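Local coordinates for protein glycosaminoglycan xylosylkinase (Hydra vulgaris, PDB 5XOM) that probably phosphorylates xylose in the glycosaminoglycan-protein linkage region of proteoglycans, as a secretory-pathway kinase of the Fam20 family, at residues W50-D55 with I70-K75; R229-K234 with N275-H280; S242-S247 with L315-R320. All coordinates share one frame; numbering follows the deposited sequence.

Interaction 1 (W50-D55 with I70-K75)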
loop_
_atom_site.group_PDB
_atom_site.type_symbol
_atom_site.label_atom_id
_atom_site.label_comp_id
_atom_site.label_asym_id
_atom_site.label_seq_id
_atom_site.Cartn_x
_atom_site.Cartn_y
_atom_site.Cartn_z
ATOM N N TRP A 50 6.331 13.889 1.546
ATOM C CA TRP A 50 7.742 13.718 1.215
ATOM C C TRP A 50 8.361 12.570 1.999
ATOM O O TRP A 50 9.290 11.922 1.507
ATOM C CB TRP A 50 8.535 15.006 1.445
ATOM C CG TRP A 50 8.040 16.255 0.738
ATOM C CD1 TRP A 50 8.222 17.543 1.158
ATOM C CD2 TRP A 50 7.303 16.343 -0.502
ATOM N NE1 TRP A 50 7.650 18.424 0.269
ATOM C CE2 TRP A 50 7.076 17.715 -0.754
ATOM C CE3 TRP A 50 6.813 15.402 -1.417
ATOM C CZ2 TRP A 50 6.387 18.165 -1.877
ATOM C CZ3 TRP A 50 6.125 15.852 -2.531
ATOM C CH2 TRP A 50 5.918 17.221 -2.751
ATOM N N ASP A 51 7.837 12.273 3.189
ATOM C CA ASP A 51 8.300 11.096 3.917
ATOM C C ASP A 51 7.803 9.813 3.262
ATOM O O ASP A 51 8.519 8.804 3.239
ATOM C CB ASP A 51 7.849 11.169 5.375
ATOM C CG ASP A 51 8.606 12.222 6.171
ATOM O OD1 ASP A 51 9.827 12.385 5.952
ATOM O OD2 ASP A 51 7.974 12.882 7.020
ATOM N N VAL A 52 6.573 9.825 2.738
ATOM C CA VAL A 52 6.075 8.678 1.982
ATOM C C VAL A 52 6.998 8.371 0.810
ATOM O O VAL A 52 7.301 7.206 0.527
ATOM C CB VAL A 52 4.631 8.931 1.514
ATOM C CG1 VAL A 52 4.143 7.777 0.647
ATOM C CG2 VAL A 52 3.714 9.134 2.721
ATOM N N TRP A 53 7.453 9.415 0.108
ATOM C CA TRP A 53 8.377 9.238 -1.009
ATOM C C TRP A 53 9.709 8.665 -0.538
ATOM O O TRP A 53 10.225 7.704 -1.119
ATOM C CB TRP A 53 8.576 10.581 -1.723
ATOM C CG TRP A 53 9.705 10.664 -2.736
ATOM C CD1 TRP A 53 10.633 11.663 -2.840
ATOM C CD2 TRP A 53 10.001 9.737 -3.794
ATOM N NE1 TRP A 53 11.490 11.416 -3.885
ATOM C CE2 TRP A 53 11.125 10.240 -4.488
ATOM C CE3 TRP A 53 9.431 8.530 -4.218
ATOM C CZ2 TRP A 53 11.685 9.582 -5.585
ATOM C CZ3 TRP A 53 9.993 7.873 -5.307
ATOM C CH2 TRP A 53 11.110 8.403 -5.976
ATOM N N HIS A 54 10.280 9.237 0.523
ATOM C CA HIS A 54 11.591 8.783 0.979
ATOM C C HIS A 54 11.550 7.342 1.474
ATOM O O HIS A 54 12.523 6.603 1.296
ATOM C CB HIS A 54 12.120 9.705 2.077
ATOM C CG HIS A 54 12.504 11.069 1.592
ATOM N ND1 HIS A 54 13.404 11.870 2.263
ATOM C CD2 HIS A 54 12.109 11.777 0.507
ATOM C CE1 HIS A 54 13.548 13.009 1.611
ATOM N NE2 HIS A 54 12.771 12.979 0.543
ATOM N N ASP A 55 10.443 6.924 2.086
ATOM C CA ASP A 55 10.351 5.598 2.688
ATOM C C ASP A 55 9.924 4.499 1.723
ATOM O O ASP A 55 10.073 3.320 2.064
ATOM C CB ASP A 55 9.368 5.607 3.863
ATOM C CG ASP A 55 9.843 6.458 5.019
ATOM O OD1 ASP A 55 11.069 6.679 5.142
ATOM O OD2 ASP A 55 8.983 6.899 5.808
ATOM N N ILE A 70 0.952 6.464 -3.669
ATOM C CA ILE A 70 1.432 7.211 -4.832
ATOM C C ILE A 70 0.591 8.463 -5.062
ATOM O O ILE A 70 1.134 9.554 -5.287
ATOM C CB ILE A 70 1.470 6.302 -6.075
ATOM C CG1 ILE A 70 2.629 5.317 -5.942
ATOM C CG2 ILE A 70 1.660 7.117 -7.337
ATOM C CD1 ILE A 70 3.993 5.998 -6.029
ATOM N N TYR A 71 -0.743 8.342 -4.994
ATOM C CA TYR A 71 -1.586 9.529 -5.164
ATOM C C TYR A 71 -1.311 10.568 -4.089
ATOM O O TYR A 71 -1.416 11.772 -4.348
ATOM C CB TYR A 71 -3.077 9.179 -5.148
ATOM C CG TYR A 71 -3.584 8.477 -6.388
ATOM C CD1 TYR A 71 -2.725 7.746 -7.200
ATOM C CD2 TYR A 71 -4.921 8.575 -6.766
ATOM C CE1 TYR A 71 -3.183 7.101 -8.327
ATOM C CE2 TYR A 71 -5.391 7.932 -7.904
ATOM C CZ TYR A 71 -4.513 7.196 -8.675
ATOM O OH TYR A 71 -4.946 6.551 -9.809
ATOM N N LYS A 72 -0.971 10.128 -2.878
ATOM C CA LYS A 72 -0.614 11.074 -1.827
ATOM C C LYS A 72 0.591 11.909 -2.237
ATOM O O LYS A 72 0.631 13.123 -1.995
ATOM C CB LYS A 72 -0.337 10.312 -0.531
ATOM C CG LYS A 72 -0.055 11.172 0.688
ATOM C CD LYS A 72 0.017 10.283 1.920
ATOM C CE LYS A 72 0.340 11.075 3.156
ATOM N NZ LYS A 72 -0.870 11.775 3.659
ATOM N N VAL A 73 1.591 11.271 -2.851
ATOM C CA VAL A 73 2.777 11.992 -3.299
ATOM C C VAL A 73 2.447 12.873 -4.503
ATOM O O VAL A 73 2.835 14.045 -4.552
ATOM C CB VAL A 73 3.912 10.997 -3.600
ATOM C CG1 VAL A 73 5.108 11.712 -4.223
ATOM C CG2 VAL A 73 4.329 10.274 -2.321
ATOM N N LEU A 74 1.707 12.332 -5.478
ATOM C CA LEU A 74 1.340 13.110 -6.665
ATOM C C LEU A 74 0.511 14.335 -6.294
ATOM O O LEU A 74 0.714 15.425 -6.844
ATOM C CB LEU A 74 0.577 12.231 -7.658
ATOM C CG LEU A 74 1.319 11.020 -8.227
ATOM C CD1 LEU A 74 0.448 10.286 -9.258
ATOM C CD2 LEU A 74 2.641 11.463 -8.868
ATOM N N LYS A 75 -0.433 14.176 -5.365
ATOM C CA LYS A 75 -1.242 15.314 -4.934
ATOM C C LYS A 75 -0.375 16.408 -4.326
ATOM O O LYS A 75 -0.599 17.600 -4.571
ATOM C CB LYS A 75 -2.297 14.853 -3.929
ATOM C CG LYS A 75 -3.255 15.945 -3.463
ATOM C CD LYS A 75 -4.266 15.364 -2.481
ATOM C CE LYS A 75 -5.219 16.423 -1.965
ATOM N NZ LYS A 75 -5.994 17.004 -3.088
#
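Val73 lays its CG2 methyl over Val52 of helix 49-56, 3.9 Å from Val52 CG1. With CG1 anti to the backbone N (chi1 173°), the CG2 branch of Val73 is the one that meets the other helix. The two valines slide past each other in opposite directions instead of meeting end on. The same CG2 methyl also rests on the backbone of the facing helix, 4.0 Å from Trp53 N and 4.3 Å from Trp53 CB, so a single methyl touches two successive residues. Trp53 and Val73 are accordingly the closest pair of residues by CA atoms, at 6.6 Å.

The second branch of Val52 is covered by a lysine chain. Lys72, whose CG lies anti to the backbone N (chi1 -176°), runs straight out as far as CE, and its aliphatic end crosses Val52 at about a right angle, with CE 3.9 Å from Val52 CG2. Separately, the six-membered part of the Trp50 indole approaches the backbone obliquely, CZ3 coming within 4.3 Å of Val73 O. The side chains meet one another through carbon atoms alone; the indole N-H groups are hydrogen-bonded outside the pair, Trp50 NE1 to Asp101 O and Trp53 NE1 to Trp213 O.

The arrangement is a packed pair of helices close to the N terminus; the axes of the two segments come within 9.1 Å of each other, their N-to-C directions 128° apart. Val52 and Lys72 also pack on Val68 of the second subunit, so the pair takes part in the dimer contact. Within the chain, Trp50 and Trp53 lie on Gln106 of strand 106-112 in the five-stranded antiparallel sheet, while Ile70 and Leu74 turn to Phe139 of helix 132-144.

Interaction 2 (R229-K234 with N275-H280)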
loop_
_atom_site.group_PDB
_atom_site.type_symbol
_atom_site.label_atom_id
_atom_site.label_comp_id
_atom_site.label_asym_id
_atom_site.label_seq_id
_atom_site.Cartn_x
_atom_site.Cartn_y
_atom_site.Cartn_z
ATOM N N ARG A 229 23.653 4.479 -29.602
ATOM C CA ARG A 229 23.827 4.838 -30.997
ATOM C C ARG A 229 25.094 5.667 -31.176
ATOM O O ARG A 229 25.732 6.101 -30.212
ATOM C CB ARG A 229 22.605 5.602 -31.506
ATOM C CG ARG A 229 21.345 4.791 -31.385
ATOM C CD ARG A 229 20.080 5.613 -31.525
ATOM N NE ARG A 229 18.937 4.755 -31.240
ATOM C CZ ARG A 229 18.386 3.938 -32.130
ATOM N NH1 ARG A 229 18.865 3.882 -33.364
ATOM N NH2 ARG A 229 17.356 3.178 -31.786
ATOM N N THR A 230 25.459 5.883 -32.438
ATOM C CA THR A 230 26.696 6.590 -32.742
ATOM C C THR A 230 26.520 8.102 -32.716
ATOM O O THR A 230 27.486 8.827 -32.450
ATOM C CB THR A 230 27.217 6.163 -34.112
ATOM O OG1 THR A 230 26.177 6.341 -35.080
ATOM C CG2 THR A 230 27.624 4.702 -34.085
ATOM N N TYR A 231 25.309 8.587 -32.999
ATOM C CA TYR A 231 25.032 10.022 -33.090
ATOM C C TYR A 231 25.905 10.659 -34.168
ATOM O O TYR A 231 26.446 11.757 -34.011
ATOM C CB TYR A 231 25.183 10.702 -31.728
ATOM C CG TYR A 231 24.137 10.181 -30.768
ATOM C CD1 TYR A 231 22.844 10.691 -30.775
ATOM C CD2 TYR A 231 24.420 9.128 -29.906
ATOM C CE1 TYR A 231 21.876 10.196 -29.920
ATOM C CE2 TYR A 231 23.460 8.625 -29.051
ATOM C CZ TYR A 231 22.188 9.164 -29.063
ATOM O OH TYR A 231 21.226 8.669 -28.217
ATOM N N ASN A 232 26.048 9.924 -35.263
ATOM C CA ASN A 232 26.637 10.342 -36.522
ATOM C C ASN A 232 26.022 9.404 -37.560
ATOM O O ASN A 232 24.953 8.830 -37.320
ATOM C CB ASN A 232 28.176 10.289 -36.442
ATOM C CG ASN A 232 28.706 8.872 -36.393
ATOM O OD1 ASN A 232 28.266 8.033 -37.158
ATOM N ND2 ASN A 232 29.625 8.593 -35.476
ATOM N N LYS A 233 26.693 9.211 -38.698
ATOM C CA LYS A 233 26.191 8.282 -39.707
ATOM C C LYS A 233 26.993 6.985 -39.822
ATOM O O LYS A 233 26.554 6.072 -40.530
ATOM C CB LYS A 233 26.081 8.974 -41.074
ATOM C CG LYS A 233 25.629 10.433 -40.978
ATOM C CD LYS A 233 24.141 10.584 -41.326
ATOM C CE LYS A 233 23.692 12.045 -41.336
ATOM N NZ LYS A 233 23.904 12.728 -40.029
ATOM N N LYS A 234 28.149 6.883 -39.158
ATOM C CA LYS A 234 28.788 5.614 -38.819
ATOM C C LYS A 234 27.762 4.662 -38.220
ATOM O O LYS A 234 26.733 5.107 -37.699
ATOM C CB LYS A 234 29.918 5.870 -37.813
ATOM C CG LYS A 234 30.778 4.710 -37.413
ATOM C CD LYS A 234 31.230 3.942 -38.626
ATOM C CE LYS A 234 32.697 3.634 -38.533
ATOM N NZ LYS A 234 32.981 2.271 -39.005
ATOM N N ASN A 275 11.449 5.647 -27.060
ATOM C CA ASN A 275 12.638 6.337 -26.564
ATOM C C ASN A 275 13.867 5.652 -27.145
ATOM O O ASN A 275 14.299 4.600 -26.664
ATOM C CB ASN A 275 12.673 6.332 -25.037
ATOM C CG ASN A 275 13.971 6.911 -24.474
ATOM O OD1 ASN A 275 14.394 6.567 -23.370
ATOM N ND2 ASN A 275 14.591 7.812 -25.215
ATOM N N ALA A 276 14.450 6.260 -28.177
ATOM C CA ALA A 276 15.650 5.746 -28.812
ATOM C C ALA A 276 16.907 6.440 -28.315
ATOM O O ALA A 276 17.952 6.341 -28.962
ATOM C CB ALA A 276 15.543 5.877 -30.327
ATOM N N ASP A 277 16.837 7.126 -27.173
ATOM C CA ASP A 277 17.873 8.075 -26.786
ATOM C C ASP A 277 18.488 7.756 -25.424
ATOM O O ASP A 277 19.119 8.627 -24.819
ATOM C CB ASP A 277 17.269 9.484 -26.779
ATOM C CG ASP A 277 18.317 10.584 -26.824
ATOM O OD1 ASP A 277 19.198 10.542 -27.710
ATOM O OD2 ASP A 277 18.252 11.498 -25.975
ATOM N N ARG A 278 18.386 6.514 -24.953
ATOM C CA ARG A 278 19.050 6.137 -23.705
ATOM C C ARG A 278 20.472 5.648 -24.006
ATOM O O ARG A 278 20.811 4.472 -23.878
ATOM C CB ARG A 278 18.230 5.098 -22.950
ATOM C CG ARG A 278 18.551 5.056 -21.454
ATOM C CD ARG A 278 17.661 4.085 -20.687
ATOM N NE ARG A 278 16.238 4.371 -20.858
ATOM C CZ ARG A 278 15.548 5.228 -20.110
ATOM N NH1 ARG A 278 16.150 5.893 -19.135
ATOM N NH2 ARG A 278 14.254 5.417 -20.335
ATOM N N HIS A 279 21.319 6.601 -24.409
ATOM C CA HIS A 279 22.700 6.270 -24.750
ATOM C C HIS A 279 23.550 6.019 -23.510
ATOM O O HIS A 279 24.509 5.239 -23.568
ATOM C CB HIS A 279 23.313 7.381 -25.611
ATOM C CG HIS A 279 23.109 8.760 -25.064
ATOM N ND1 HIS A 279 23.801 9.239 -23.972
ATOM C CD2 HIS A 279 22.295 9.767 -25.464
ATOM C CE1 HIS A 279 23.417 10.478 -23.718
ATOM N NE2 HIS A 279 22.504 10.823 -24.609
ATOM N N HIS A 280 23.217 6.659 -22.393
ATOM C CA HIS A 280 23.764 6.326 -21.084
ATOM C C HIS A 280 22.615 5.933 -20.170
ATOM O O HIS A 280 21.567 6.584 -20.172
ATOM C CB HIS A 280 24.526 7.506 -20.464
ATOM C CG HIS A 280 25.848 7.783 -21.106
ATOM N ND1 HIS A 280 25.966 8.291 -22.381
ATOM C CD2 HIS A 280 27.111 7.627 -20.644
ATOM C CE1 HIS A 280 27.244 8.433 -22.680
ATOM N NE2 HIS A 280 27.961 8.036 -21.642
HETATM O O HOH W 1 18.295 2.896 -28.863
#
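Tyr231 holds its CG beside the backbone N and opposite the carbonyl carbon (chi1 -65°), which sends the phenol toward the 275-280 loop, while Asp277, with CG anti to its own N, swings its carboxylate round to receive it. Tyr231 OH donates to Asp277 OD1 over 2.8 Å, arriving from above the carboxylate plane, 42° out of it. The hydroxyl also sits at the edge of the His279 imidazole, 3.2 Å from His279 CD2, and Tyr231 CE2 packs on His279 CB at 3.7 Å; the two rings are perpendicular.

The Asn-Ala-Asp-Arg-His-His run, between helix 259-273 and strand 280-286, is consistent with the catalytic loop of the kinase-like fold, and the 229-234 loop borders it. Lys299 meets the second oxygen of Asp277, OD2, in a salt bridge. Were Tyr231 replaced by an alanine, Asp277 OD1 would probably lose this donor and a gap would be likely to open beside His279.

Arg229, extended from CG to NE, reaches the loop one residue earlier. Its NE donates to Ala276 O at 2.9 Å, in the carbonyl plane and on a lone pair, although the bond is bent (135° at the hydrogen). Arg229 NH2 lies 3.6 Å from Ala276 CB and donates to Ser310 OG, and a water weakly bridges NH2 and Ala276 O.

Interaction 3 (S242-S247 with L315-R320)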
loop_
_atom_site.group_PDB
_atom_site.type_symbol
_atom_site.label_atom_id
_atom_site.label_comp_id
_atom_site.label_asym_id
_atom_site.label_seq_id
_atom_site.Cartn_x
_atom_site.Cartn_y
_atom_site.Cartn_z
ATOM N N SER A 242 26.053 -9.496 -35.250
ATOM C CA SER A 242 24.806 -10.100 -34.816
ATOM C C SER A 242 24.985 -11.023 -33.624
ATOM O O SER A 242 23.988 -11.396 -32.995
ATOM C CB SER A 242 24.170 -10.893 -35.979
ATOM O OG SER A 242 22.790 -11.114 -35.746
ATOM N N HIS A 243 26.223 -11.384 -33.289
ATOM C CA HIS A 243 26.562 -12.063 -32.046
ATOM C C HIS A 243 27.093 -11.086 -31.000
ATOM O O HIS A 243 27.883 -11.464 -30.129
ATOM C CB HIS A 243 27.576 -13.172 -32.335
ATOM C CG HIS A 243 27.152 -14.092 -33.439
ATOM N ND1 HIS A 243 26.801 -15.407 -33.224
ATOM C CD2 HIS A 243 27.015 -13.879 -34.771
ATOM C CE1 HIS A 243 26.469 -15.965 -34.374
ATOM N NE2 HIS A 243 26.589 -15.059 -35.328
ATOM N N TYR A 244 26.662 -9.824 -31.088
ATOM C CA TYR A 244 27.189 -8.753 -30.248
ATOM C C TYR A 244 26.951 -8.995 -28.759
ATOM O O TYR A 244 27.795 -8.621 -27.936
ATOM C CB TYR A 244 26.552 -7.427 -30.663
ATOM C CG TYR A 244 26.974 -6.241 -29.828
ATOM C CD1 TYR A 244 28.233 -5.673 -29.982
ATOM C CD2 TYR A 244 26.124 -5.705 -28.869
ATOM C CE1 TYR A 244 28.625 -4.589 -29.222
ATOM C CE2 TYR A 244 26.507 -4.619 -28.101
ATOM C CZ TYR A 244 27.759 -4.067 -28.278
ATOM O OH TYR A 244 28.140 -2.989 -27.512
ATOM N N CYS A 245 25.816 -9.602 -28.387
ATOM C CA CYS A 245 25.545 -9.836 -26.968
ATOM C C CYS A 245 26.594 -10.752 -26.357
ATOM O O CYS A 245 27.006 -10.558 -25.207
ATOM C CB CYS A 245 24.148 -10.424 -26.769
ATOM S SG CYS A 245 23.602 -10.509 -25.026
ATOM N N GLU A 246 27.031 -11.763 -27.112
ATOM C CA GLU A 246 28.097 -12.649 -26.657
ATOM C C GLU A 246 29.329 -11.862 -26.226
ATOM O O GLU A 246 30.016 -12.236 -25.271
ATOM C CB GLU A 246 28.441 -13.628 -27.778
ATOM C CG GLU A 246 27.288 -14.545 -28.165
ATOM C CD GLU A 246 27.578 -15.360 -29.415
ATOM O OE1 GLU A 246 28.767 -15.552 -29.748
ATOM O OE2 GLU A 246 26.609 -15.835 -30.050
ATOM N N SER A 247 29.618 -10.757 -26.920
ATOM C CA SER A 247 30.752 -9.912 -26.555
ATOM C C SER A 247 30.484 -9.101 -25.286
ATOM O O SER A 247 31.413 -8.843 -24.514
ATOM C CB SER A 247 31.093 -8.986 -27.719
ATOM O OG SER A 247 31.709 -7.836 -27.292
ATOM N N LEU A 315 17.058 -7.223 -26.335
ATOM C CA LEU A 315 16.253 -8.437 -26.286
ATOM C C LEU A 315 16.478 -9.304 -27.518
ATOM O O LEU A 315 16.635 -10.524 -27.400
ATOM C CB LEU A 315 14.768 -8.093 -26.142
ATOM C CG LEU A 315 13.830 -9.297 -26.236
ATOM C CD1 LEU A 315 13.897 -10.122 -24.961
ATOM C CD2 LEU A 315 12.408 -8.830 -26.503
ATOM N N VAL A 316 16.528 -8.688 -28.700
ATOM C CA VAL A 316 16.601 -9.457 -29.942
ATOM C C VAL A 316 17.948 -10.163 -30.069
ATOM O O VAL A 316 18.020 -11.309 -30.528
ATOM C CB VAL A 316 16.324 -8.541 -31.148
ATOM C CG1 VAL A 316 16.609 -9.264 -32.452
ATOM C CG2 VAL A 316 14.876 -8.057 -31.120
ATOM N N GLN A 317 19.032 -9.497 -29.669
ATOM C CA GLN A 317 20.351 -10.097 -29.825
ATOM C C GLN A 317 20.694 -11.038 -28.674
ATOM O O GLN A 317 21.360 -12.056 -28.888
ATOM C CB GLN A 317 21.412 -9.004 -29.981
ATOM C CG GLN A 317 21.305 -8.254 -31.313
ATOM C CD GLN A 317 22.375 -7.197 -31.491
ATOM O OE1 GLN A 317 22.994 -6.748 -30.528
ATOM N NE2 GLN A 317 22.616 -6.800 -32.735
ATOM N N CYS A 318 20.248 -10.729 -27.452
ATOM C CA CYS A 318 20.588 -11.559 -26.300
ATOM C C CYS A 318 19.649 -12.745 -26.115
ATOM O O CYS A 318 20.084 -13.797 -25.631
ATOM C CB CYS A 318 20.586 -10.717 -25.014
ATOM S SG CYS A 318 21.874 -9.432 -24.926
ATOM N N CYS A 319 18.381 -12.605 -26.504
ATOM C CA CYS A 319 17.364 -13.634 -26.287
ATOM C C CYS A 319 17.411 -14.163 -24.856
ATOM O O CYS A 319 17.524 -15.365 -24.606
ATOM C CB CYS A 319 17.488 -14.762 -27.309
ATOM S SG CYS A 319 16.770 -14.318 -28.915
ATOM N N ARG A 320 17.400 -13.232 -23.910
ATOM C CA ARG A 320 17.174 -13.534 -22.509
ATOM C C ARG A 320 16.089 -12.595 -22.006
ATOM O O ARG A 320 16.015 -11.434 -22.425
ATOM C CB ARG A 320 18.463 -13.381 -21.696
ATOM C CG ARG A 320 19.611 -14.247 -22.232
ATOM C CD ARG A 320 20.958 -13.847 -21.649
ATOM N NE ARG A 320 20.975 -13.933 -20.195
ATOM C CZ ARG A 320 21.244 -15.049 -19.523
ATOM N NH1 ARG A 320 21.530 -16.167 -20.181
ATOM N NH2 ARG A 320 21.232 -15.046 -18.195
#
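Cys245 and Cys318 are joined covalently, SG to SG at 2.0 Å, in a disulfide with a chi3 of 98°, close to the unstrained right angle and of right-handed sense. The sulfurs leave their backbones differently: Cys245 SG is anti to the backbone N (chi1 -171°), whereas Cys318 SG lies beside its own (chi1 -66°). Cys318, buried like Cys245, also packs on Leu260 and Ile264 of helix 259-273.

Van der Waals contacts widen the join. The Cys245 CB rests 3.9 Å from Gln317 O, and Gln317 OE1 comes 3.6 Å from Tyr244 CB, obliquely to the tyrosine ring.

The disulfide ties helix 244-248 to the last turn of helix 313-318, in the helical part of the kinase-like Fam20 domain. At the next residue, Cys319 leaves the helix with positive phi and makes a second disulfide, to Cys378, so the end of one helix is bound to helix 244-248 through Cys318 and to helix 358-382 through Cys319. Disulfides of this kind are in keeping with a secretory-pathway kinase.

Hydrogen bonds fix the surrounding polar groups. The Gln317 amide is held at both ends, OE1 by Trp227 NE1 and NE2 by Trp238 O, and Tyr244 OH bonds to Pro226 O. Within the 242-247 segment, His243 ND1 donates to Glu246 OE2 at 3.2 Å, the carboxylate oxygen lying close to the imidazole plane.

Overall arrangement
From the N terminus, interaction 1 comes first: it closes a short loop, with 14 residues between its segments, and is complete before the other two begin. Interaction 2 opens next at 229-234, and interaction 3 at 242-247, before either partner segment arrives; 275-280 then closes interaction 2 and 315-320 closes interaction 3, so these loops cross. Both belong to the Fam20 kinase domain, their centres about 18 Å apart, and both loops include helix 259-273. Interaction 1 lies on the opposite side of the chain's centre, about 34 Å and 39 Å from interactions 2 and 3, centre to centre. It joins the N-terminal helices near the five-stranded sheet, whereas the crossed pair binds loops and helices of the C-terminal region.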